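Local atomic coordinates of thymidylate synthase (Enterobacteria phage T4, PDB entry 1TIS), a protein that catalyses the reductive methylation of dUMP by 5,10-methylenetetrahydrofolate, giving dTMP and dihydrofolate on the route to dTTP. Residues 154-159 against 174-179; 60-65 against 107-112. All coordinates share one frame; numbering follows the deposited sequence.

Contact 1: residues 154-159 against 174-179; sequences PPCHMF and YQRSVD. With PO4 (phosphate ion), chain B.
Arg176 reaches back over residues 154-156 because its CG stands opposite the backbone N (chi1 -163°) and the chain then bends at chi3, swinging the guanidinium alongside the other segment. Cys156 CA lies over one face of this flat group, offset toward its rim, while Pro154 O and phosphate O4 meet its edge. Arg176 NH2 donates to phosphate O4 at 2.8 Å, and Pro155 O stands 2.6 Å from Arg176 NH1. The phosphate probably comes from the crystallisation liquor; it is also held by Arg137 of the second subunit, an arrangement consistent with the shared dUMP site assigned by similarity to both arginines. Cys156, the nucleophile by similarity, has its SG 3.9 Å from Arg176 NH2.

Gln175 bends at chi2, which carries OE1 to the edge of the His157 ring, in its plane; the amide is turned 83° from the ring. The bond from His157 ND1 to Gln175 OE1, 3.3 Å, is weak; Gln175 NE2 has the stronger partner, Asn187 OD1, beyond the two segments. Met158 crosses Arg176 at about a right angle, its CE against the CB of the arginine. The backbones bond from Arg176 N to Cys156 O (2.8 Å) and from Met158 N to Tyr174 O (3.2 Å), bracketing the non-hydrogen-bonded antiparallel pair His157-Gln175, whose CA atoms are 4.3 Å apart.

This is the open end of the hairpin formed by strands 157-164 and 168-179. Strand 205-219 runs parallel to 168-179 on its other edge, Asn187 of helix 184-202 touches His157, and Phe159 stacks on Phe159 of the second subunit.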
ATOM      1  N   PRO A 154      -4.973  12.112   9.817  1.00 21.50           N
ATOM      2  CA  PRO A 154      -4.182  11.628   8.676  1.00 22.09           C
ATOM      3  C   PRO A 154      -4.965  10.459   8.069  1.00 22.64           C
ATOM      4  O   PRO A 154      -5.654   9.763   8.834  1.00 31.94           O
ATOM      5  CB  PRO A 154      -2.835  11.280   9.311  1.00 16.44           C
ATOM      6  CG  PRO A 154      -3.217  10.916  10.723  1.00 16.47           C
ATOM      7  CD  PRO A 154      -4.276  11.948  11.080  1.00 19.66           C
ATOM      8  N   PRO A 155      -4.987  10.224   6.748  1.00 18.35           N
ATOM      9  CA  PRO A 155      -5.928   9.319   6.083  1.00 14.18           C
ATOM     10  C   PRO A 155      -5.808   7.920   6.631  1.00  7.35           C
ATOM     11  O   PRO A 155      -4.690   7.541   6.920  1.00  7.09           O
ATOM     12  CB  PRO A 155      -5.567   9.395   4.617  1.00 12.92           C
ATOM     13  CG  PRO A 155      -4.919  10.744   4.498  1.00 14.09           C
ATOM     14  CD  PRO A 155      -4.061  10.761   5.765  1.00 19.21           C
ATOM     15  N   CYS A 156      -6.849   7.142   6.889  1.00  8.41           N
ATOM     16  CA  CYS A 156      -6.603   5.744   7.237  1.00 13.02           C
ATOM     17  C   CYS A 156      -6.502   5.036   5.888  1.00 12.87           C
ATOM     18  O   CYS A 156      -5.655   4.148   5.715  1.00 11.42           O
ATOM     19  CB  CYS A 156      -7.745   5.107   8.074  1.00 14.52           C
ATOM     20  SG  CYS A 156      -7.983   5.766   9.751  1.00 21.13           S
ATOM     21  N   HIS A 157      -7.316   5.410   4.884  1.00 10.31           N
ATOM     22  CA  HIS A 157      -7.167   4.798   3.573  1.00 13.23           C
ATOM     23  C   HIS A 157      -6.259   5.737   2.758  1.00 20.80           C
ATOM     24  O   HIS A 157      -6.632   6.877   2.424  1.00 27.45           O
ATOM     25  CB  HIS A 157      -8.546   4.591   2.891  1.00  9.31           C
ATOM     26  CG  HIS A 157      -9.700   5.569   3.099  1.00  6.69           C
ATOM     27  ND1 HIS A 157     -10.404   5.727   4.197  1.00  4.35           N
ATOM     28  CD2 HIS A 157     -10.246   6.415   2.149  1.00  8.26           C
ATOM     29  CE1 HIS A 157     -11.339   6.623   3.949  1.00  4.89           C
ATOM     30  NE2 HIS A 157     -11.248   7.039   2.726  1.00  2.01           N
ATOM     31  N   MET A 158      -5.038   5.283   2.444  1.00 17.87           N
ATOM     32  CA  MET A 158      -4.042   6.163   1.863  1.00 11.33           C
ATOM     33  C   MET A 158      -3.523   5.927   0.475  1.00  6.31           C
ATOM     34  O   MET A 158      -2.871   6.801  -0.084  1.00  4.49           O
ATOM     35  CB  MET A 158      -2.858   6.197   2.766  1.00 12.02           C
ATOM     36  CG  MET A 158      -2.207   4.834   2.904  1.00  9.30           C
ATOM     37  SD  MET A 158      -1.059   4.932   4.301  1.00  2.84           S
ATOM     38  CE  MET A 158      -2.442   4.973   5.398  1.00  6.21           C
ATOM     39  N   PHE A 159      -3.824   4.802  -0.124  1.00  5.74           N
ATOM     40  CA  PHE A 159      -3.172   4.408  -1.340  1.00  3.48           C
ATOM     41  C   PHE A 159      -4.144   3.631  -2.175  1.00  2.12           C
ATOM     42  O   PHE A 159      -5.110   3.144  -1.572  1.00  2.83           O
ATOM     43  CB  PHE A 159      -2.071   3.575  -0.885  1.00 12.72           C
ATOM     44  CG  PHE A 159      -0.813   3.797  -1.624  1.00 24.14           C
ATOM     45  CD1 PHE A 159      -0.255   5.063  -1.629  1.00 31.26           C
ATOM     46  CD2 PHE A 159      -0.235   2.718  -2.238  1.00 30.89           C
ATOM     47  CE1 PHE A 159       0.937   5.272  -2.276  1.00 34.36           C
ATOM     48  CE2 PHE A 159       0.959   2.928  -2.885  1.00 38.36           C
ATOM     49  CZ  PHE A 159       1.534   4.192  -2.902  1.00 41.14           C
ATOM     50  N   TYR A 174      -4.956   0.426   0.286  1.00  2.00           N
ATOM     51  CA  TYR A 174      -4.204   0.001   1.463  1.00  6.34           C
ATOM     52  C   TYR A 174      -4.754   0.865   2.603  1.00  3.76           C
ATOM     53  O   TYR A 174      -4.977   2.069   2.423  1.00  9.28           O
ATOM     54  CB  TYR A 174      -2.733   0.235   1.233  1.00  2.00           C
ATOM     55  CG  TYR A 174      -1.876  -0.259   2.360  1.00  3.13           C
ATOM     56  CD1 TYR A 174      -1.816   0.448   3.555  1.00  3.67           C
ATOM     57  CD2 TYR A 174      -1.154  -1.409   2.157  1.00  2.00           C
ATOM     58  CE1 TYR A 174      -1.015  -0.008   4.577  1.00  2.14           C
ATOM     59  CE2 TYR A 174      -0.342  -1.861   3.171  1.00  2.00           C
ATOM     60  CZ  TYR A 174      -0.289  -1.154   4.353  1.00  2.00           C
ATOM     61  OH  TYR A 174       0.539  -1.598   5.331  1.00  2.82           O
ATOM     62  N   GLN A 175      -5.070   0.283   3.746  1.00  6.82           N
ATOM     63  CA  GLN A 175      -5.614   1.050   4.860  1.00 12.77           C
ATOM     64  C   GLN A 175      -4.701   0.788   6.040  1.00 14.86           C
ATOM     65  O   GLN A 175      -4.353  -0.359   6.341  1.00 25.00           O
ATOM     66  CB  GLN A 175      -7.013   0.590   5.175  1.00 10.48           C
ATOM     67  CG  GLN A 175      -7.639   1.300   6.340  1.00 11.97           C
ATOM     68  CD  GLN A 175      -8.909   2.011   5.945  1.00 18.88           C
ATOM     69  OE1 GLN A 175      -8.955   3.240   5.868  1.00 26.89           O
ATOM     70  NE2 GLN A 175      -9.990   1.336   5.613  1.00 18.01           N
ATOM     71  N   ARG A 176      -4.294   1.865   6.685  1.00 17.72           N
ATOM     72  CA  ARG A 176      -3.390   1.847   7.809  1.00 21.26           C
ATOM     73  C   ARG A 176      -3.951   1.151   9.037  1.00 27.29           C
ATOM     74  O   ARG A 176      -3.264   0.300   9.622  1.00 33.44           O
ATOM     75  CB  ARG A 176      -3.041   3.265   8.178  1.00 19.42           C
ATOM     76  CG  ARG A 176      -1.821   3.347   9.045  1.00 13.97           C
ATOM     77  CD  ARG A 176      -1.676   4.753   9.515  1.00 10.94           C
ATOM     78  NE  ARG A 176      -2.770   5.247  10.322  1.00  2.01           N
ATOM     79  CZ  ARG A 176      -3.378   6.358   9.935  1.00  2.01           C
ATOM     80  NH1 ARG A 176      -2.999   7.000   8.824  1.00  2.01           N
ATOM     81  NH2 ARG A 176      -4.368   6.845  10.660  1.00  2.02           N
ATOM     82  N   SER A 177      -5.145   1.540   9.494  1.00 29.89           N
ATOM     83  CA  SER A 177      -5.751   0.900  10.658  1.00 31.98           C
ATOM     84  C   SER A 177      -7.220   0.754  10.272  1.00 28.84           C
ATOM     85  O   SER A 177      -7.760   1.646   9.596  1.00 30.12           O
ATOM     86  CB  SER A 177      -5.590   1.794  11.912  1.00 32.77           C
ATOM     87  OG  SER A 177      -5.372   1.056  13.126  1.00 36.68           O
ATOM     88  N   VAL A 178      -7.860  -0.375  10.600  1.00 22.18           N
ATOM     89  CA  VAL A 178      -9.263  -0.520  10.286  1.00 18.81           C
ATOM     90  C   VAL A 178     -10.025  -0.974  11.491  1.00 19.33           C
ATOM     91  O   VAL A 178      -9.512  -1.742  12.304  1.00 23.67           O
ATOM     92  CB  VAL A 178      -9.594  -1.564   9.231  1.00 23.17           C
ATOM     93  CG1 VAL A 178     -10.506  -0.784   8.294  1.00 27.46           C
ATOM     94  CG2 VAL A 178      -8.398  -2.228   8.547  1.00 21.05           C
ATOM     95  N   ASP A 179     -11.254  -0.516  11.645  1.00 21.19           N
ATOM     96  CA  ASP A 179     -12.103  -0.979  12.726  1.00 20.76           C
ATOM     97  C   ASP A 179     -13.026  -1.975  12.052  1.00 14.85           C
ATOM     98  O   ASP A 179     -14.094  -1.548  11.607  1.00 14.68           O
ATOM     99  CB  ASP A 179     -12.916   0.203  13.314  1.00 26.11           C
ATOM    100  CG  ASP A 179     -13.799  -0.139  14.521  1.00 29.57           C
ATOM    101  OD1 ASP A 179     -14.185  -1.309  14.676  1.00 27.31           O
ATOM    102  OD2 ASP A 179     -14.094   0.780  15.307  1.00 25.76           O
TER
HETATM  103  P   PO4 B 287      -5.200   5.966  13.965  1.00 64.99           P
HETATM  104  O1  PO4 B 287      -5.450   6.680  15.386  1.00 64.49           O
HETATM  105  O2  PO4 B 287      -5.912   4.662  14.035  1.00 62.93           O
HETATM  106  O3  PO4 B 287      -3.718   5.853  13.910  1.00 63.43           O
HETATM  107  O4  PO4 B 287      -5.816   6.956  13.065  1.00 66.43           O

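Contact 2: residues 60-65 against 107-112; sequences IWFLSG and PIYGKQ
Tyr109 meets Phe62 ring to ring. With its CG opposite the carbonyl carbon and beside the backbone N, Tyr109 runs alongside Phe62, both side chains pointing the same way. The result is an offset stack: the centroids of the Phe62 and Tyr109 rings are 4.5 Å apart and the planes 23° from parallel. The displacement sets Phe62 CZ over the rim of the tyrosine ring, 3.4 Å from Tyr109 CD1, and leaves Tyr109 CB above the centre of the phenylalanine ring, 4.1 Å from its centroid, as a CH-pi contact. Trp61 CZ3 lies at the edge of the Phe62 ring, and beyond the two segments Phe62 and Trp113 form an edge-to-face pair.

At Gly110 the backbones come together, with Phe62 CA and Gly110 CA 4.0 Å apart. No side chain intervenes, and Gly110 CA makes a CA-H...O contact of 3.1 Å with Phe62 O. That same carbonyl accepts the amide of Gly65. Gly65 CA in turn lies 3.6 Å from Gly110 O, so each segment contributes a glycine to the close approach.

Lys111 directs its CB away from residues 60-65; its NZ bonds to Asp115 O. Gln112 folds back within its own segment, Gln112 NE2 donating in the carbonyl plane to a lone pair of Pro107 O at 3.1 Å and 161°; Glu147 also accepts from NE2, and Asn144 bonds to OE1.

Gly65, with phi of 80°, ends helix 53-64 in a Schellman motif. The arrangement is a glycine-mediated approach of a Schellman-capped helix end to the early part of helix 109-114, beside an aromatic stack bordering the probable active site.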
ATOM      1  N   ILE A  60     -18.245  11.643  -2.963  1.00  2.99           N
ATOM      2  CA  ILE A  60     -18.319  12.674  -3.992  1.00 10.87           C
ATOM      3  C   ILE A  60     -17.540  13.929  -3.612  1.00 11.44           C
ATOM      4  O   ILE A  60     -16.839  14.532  -4.424  1.00  9.66           O
ATOM      5  CB  ILE A  60     -19.800  12.973  -4.230  1.00 15.93           C
ATOM      6  CG1 ILE A  60     -20.488  11.698  -4.804  1.00 15.38           C
ATOM      7  CG2 ILE A  60     -19.914  14.225  -5.132  1.00 14.26           C
ATOM      8  CD1 ILE A  60     -21.987  11.485  -4.489  1.00 13.82           C
ATOM      9  N   TRP A  61     -17.643  14.286  -2.333  1.00 16.07           N
ATOM     10  CA  TRP A  61     -16.992  15.447  -1.738  1.00 15.33           C
ATOM     11  C   TRP A  61     -15.482  15.278  -1.874  1.00 16.13           C
ATOM     12  O   TRP A  61     -14.779  16.159  -2.385  1.00 18.19           O
ATOM     13  CB  TRP A  61     -17.513  15.505  -0.292  1.00 13.38           C
ATOM     14  CG  TRP A  61     -16.857  16.485   0.640  1.00 14.71           C
ATOM     15  CD1 TRP A  61     -16.962  17.825   0.423  1.00 17.43           C
ATOM     16  CD2 TRP A  61     -16.077  16.173   1.719  1.00 17.38           C
ATOM     17  NE1 TRP A  61     -16.237  18.375   1.363  1.00 19.94           N
ATOM     18  CE2 TRP A  61     -15.701  17.427   2.152  1.00 20.85           C
ATOM     19  CE3 TRP A  61     -15.627  15.060   2.388  1.00 17.76           C
ATOM     20  CZ2 TRP A  61     -14.875  17.579   3.253  1.00 22.96           C
ATOM     21  CZ3 TRP A  61     -14.802  15.215   3.487  1.00 17.82           C
ATOM     22  CH2 TRP A  61     -14.426  16.460   3.921  1.00 19.29           C
ATOM     23  N   PHE A  62     -15.003  14.104  -1.487  1.00 17.19           N
ATOM     24  CA  PHE A  62     -13.627  13.660  -1.653  1.00 16.17           C
ATOM     25  C   PHE A  62     -13.176  13.958  -3.077  1.00 18.33           C
ATOM     26  O   PHE A  62     -12.207  14.694  -3.281  1.00 23.40           O
ATOM     27  CB  PHE A  62     -13.582  12.158  -1.359  1.00 11.41           C
ATOM     28  CG  PHE A  62     -13.416  11.739   0.100  1.00  7.04           C
ATOM     29  CD1 PHE A  62     -13.592  12.629   1.136  1.00  7.10           C
ATOM     30  CD2 PHE A  62     -12.960  10.472   0.373  1.00  4.01           C
ATOM     31  CE1 PHE A  62     -13.300  12.253   2.421  1.00  8.07           C
ATOM     32  CE2 PHE A  62     -12.668  10.103   1.661  1.00  4.66           C
ATOM     33  CZ  PHE A  62     -12.834  10.996   2.683  1.00  6.78           C
ATOM     34  N   LEU A  63     -13.972  13.498  -4.058  1.00 13.18           N
ATOM     35  CA  LEU A  63     -13.718  13.732  -5.466  1.00  2.97           C
ATOM     36  C   LEU A  63     -13.857  15.214  -5.800  1.00  4.41           C
ATOM     37  O   LEU A  63     -13.318  15.614  -6.829  1.00  5.20           O
ATOM     38  CB  LEU A  63     -14.699  12.861  -6.283  1.00  3.03           C
ATOM     39  CG  LEU A  63     -14.476  11.367  -6.616  1.00  2.00           C
ATOM     40  CD1 LEU A  63     -15.612  10.833  -7.466  1.00  2.49           C
ATOM     41  CD2 LEU A  63     -13.304  11.176  -7.547  1.00  2.00           C
ATOM     42  N   SER A  64     -14.533  16.097  -5.041  1.00  3.92           N
ATOM     43  CA  SER A  64     -14.566  17.510  -5.408  1.00  6.52           C
ATOM     44  C   SER A  64     -13.313  18.320  -5.005  1.00  9.57           C
ATOM     45  O   SER A  64     -13.159  19.490  -5.401  1.00 10.12           O
ATOM     46  CB  SER A  64     -15.814  18.192  -4.815  1.00  4.68           C
ATOM     47  OG  SER A  64     -15.759  18.564  -3.438  1.00  6.42           O
ATOM     48  N   GLY A  65     -12.351  17.759  -4.257  1.00  7.65           N
ATOM     49  CA  GLY A  65     -11.187  18.528  -3.816  1.00  4.57           C
ATOM     50  C   GLY A  65     -11.525  19.375  -2.602  1.00  9.26           C
ATOM     51  O   GLY A  65     -10.724  20.210  -2.174  1.00 11.15           O
ATOM     52  N   PRO A 107      -5.542  19.858   5.066  1.00  2.00           N
ATOM     53  CA  PRO A 107      -5.373  19.215   3.770  1.00  2.00           C
ATOM     54  C   PRO A 107      -5.687  17.730   3.604  1.00  2.91           C
ATOM     55  O   PRO A 107      -4.867  16.910   3.154  1.00  2.12           O
ATOM     56  CB  PRO A 107      -3.944  19.589   3.428  1.00  7.40           C
ATOM     57  CG  PRO A 107      -3.235  19.842   4.708  1.00  3.39           C
ATOM     58  CD  PRO A 107      -4.339  20.552   5.465  1.00  2.00           C
ATOM     59  N   ILE A 108      -6.962  17.470   3.876  1.00  2.00           N
ATOM     60  CA  ILE A 108      -7.597  16.164   3.936  1.00  2.01           C
ATOM     61  C   ILE A 108      -7.614  15.503   2.575  1.00  2.52           C
ATOM     62  O   ILE A 108      -7.405  16.199   1.582  1.00  6.35           O
ATOM     63  CB  ILE A 108      -9.011  16.467   4.548  1.00  2.58           C
ATOM     64  CG1 ILE A 108      -8.842  16.772   6.027  1.00  2.00           C
ATOM     65  CG2 ILE A 108      -9.951  15.323   4.490  1.00  3.55           C
ATOM     66  CD1 ILE A 108      -7.971  15.717   6.760  1.00  8.41           C
ATOM     67  N   TYR A 109      -7.830  14.173   2.543  1.00  5.44           N
ATOM     68  CA  TYR A 109      -8.023  13.345   1.327  1.00  4.75           C
ATOM     69  C   TYR A 109      -8.418  14.120   0.070  1.00  3.02           C
ATOM     70  O   TYR A 109      -7.589  14.201  -0.824  1.00  3.44           O
ATOM     71  CB  TYR A 109      -9.152  12.268   1.417  1.00  4.75           C
ATOM     72  CG  TYR A 109      -9.198  11.233   2.521  1.00  2.01           C
ATOM     73  CD1 TYR A 109      -9.662  11.631   3.733  1.00  5.82           C
ATOM     74  CD2 TYR A 109      -8.800   9.931   2.341  1.00  2.00           C
ATOM     75  CE1 TYR A 109      -9.738  10.750   4.789  1.00  8.64           C
ATOM     76  CE2 TYR A 109      -8.875   9.041   3.392  1.00  2.00           C
ATOM     77  CZ  TYR A 109      -9.346   9.454   4.623  1.00  5.84           C
ATOM     78  OH  TYR A 109      -9.441   8.614   5.722  1.00  4.41           O
ATOM     79  N   GLY A 110      -9.604  14.744  -0.007  1.00  2.00           N
ATOM     80  CA  GLY A 110     -10.035  15.423  -1.208  1.00  2.18           C
ATOM     81  C   GLY A 110      -8.962  16.293  -1.839  1.00  2.43           C
ATOM     82  O   GLY A 110      -8.631  16.101  -3.018  1.00  3.78           O
ATOM     83  N   LYS A 111      -8.385  17.202  -1.042  1.00  2.01           N
ATOM     84  CA  LYS A 111      -7.281  17.999  -1.535  1.00  4.20           C
ATOM     85  C   LYS A 111      -6.138  17.077  -1.992  1.00  7.47           C
ATOM     86  O   LYS A 111      -5.792  17.183  -3.168  1.00  6.38           O
ATOM     87  CB  LYS A 111      -6.862  18.978  -0.436  1.00  2.01           C
ATOM     88  CG  LYS A 111      -5.404  19.297  -0.190  1.00  2.00           C
ATOM     89  CD  LYS A 111      -4.613  20.059  -1.197  1.00  3.71           C
ATOM     90  CE  LYS A 111      -3.209  19.483  -1.022  1.00  5.98           C
ATOM     91  NZ  LYS A 111      -2.196  20.241  -1.736  1.00 11.25           N
ATOM     92  N   GLN A 112      -5.571  16.093  -1.270  1.00  8.97           N
ATOM     93  CA  GLN A 112      -4.511  15.253  -1.839  1.00  6.45           C
ATOM     94  C   GLN A 112      -4.999  14.476  -3.049  1.00  8.83           C
ATOM     95  O   GLN A 112      -4.162  13.936  -3.768  1.00 14.94           O
ATOM     96  CB  GLN A 112      -3.987  14.214  -0.908  1.00  2.01           C
ATOM     97  CG  GLN A 112      -3.673  14.824   0.424  1.00  5.42           C
ATOM     98  CD  GLN A 112      -2.483  15.737   0.397  1.00  2.01           C
ATOM     99  OE1 GLN A 112      -1.654  15.691  -0.504  1.00  2.01           O
ATOM    100  NE2 GLN A 112      -2.352  16.581   1.400  1.00  2.01           N
TER

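Both contacts are buried, but they hold different elements: contact 1 joins two strands of the mixed sheet at the dimer interface, whereas contact 2 joins two helices within one subunit and touches no other chain. Their chemistry follows. Contact 1 is largely polar, with backbone bonds, an amide and a guanidinium around an anion; contact 2 has no hydrogen bond across it and relies on rings and glycine backbone. Their centres are 15 Å apart, yet Tyr109 bridges them. Tyr109 OH is 3.2 Å from Cys156 N, a probable hydrogen bond, and its ring meets His157, whose NE2 also packs on Phe62 CE2. The aromatic pair thus lies against the segment bearing the presumed nucleophile.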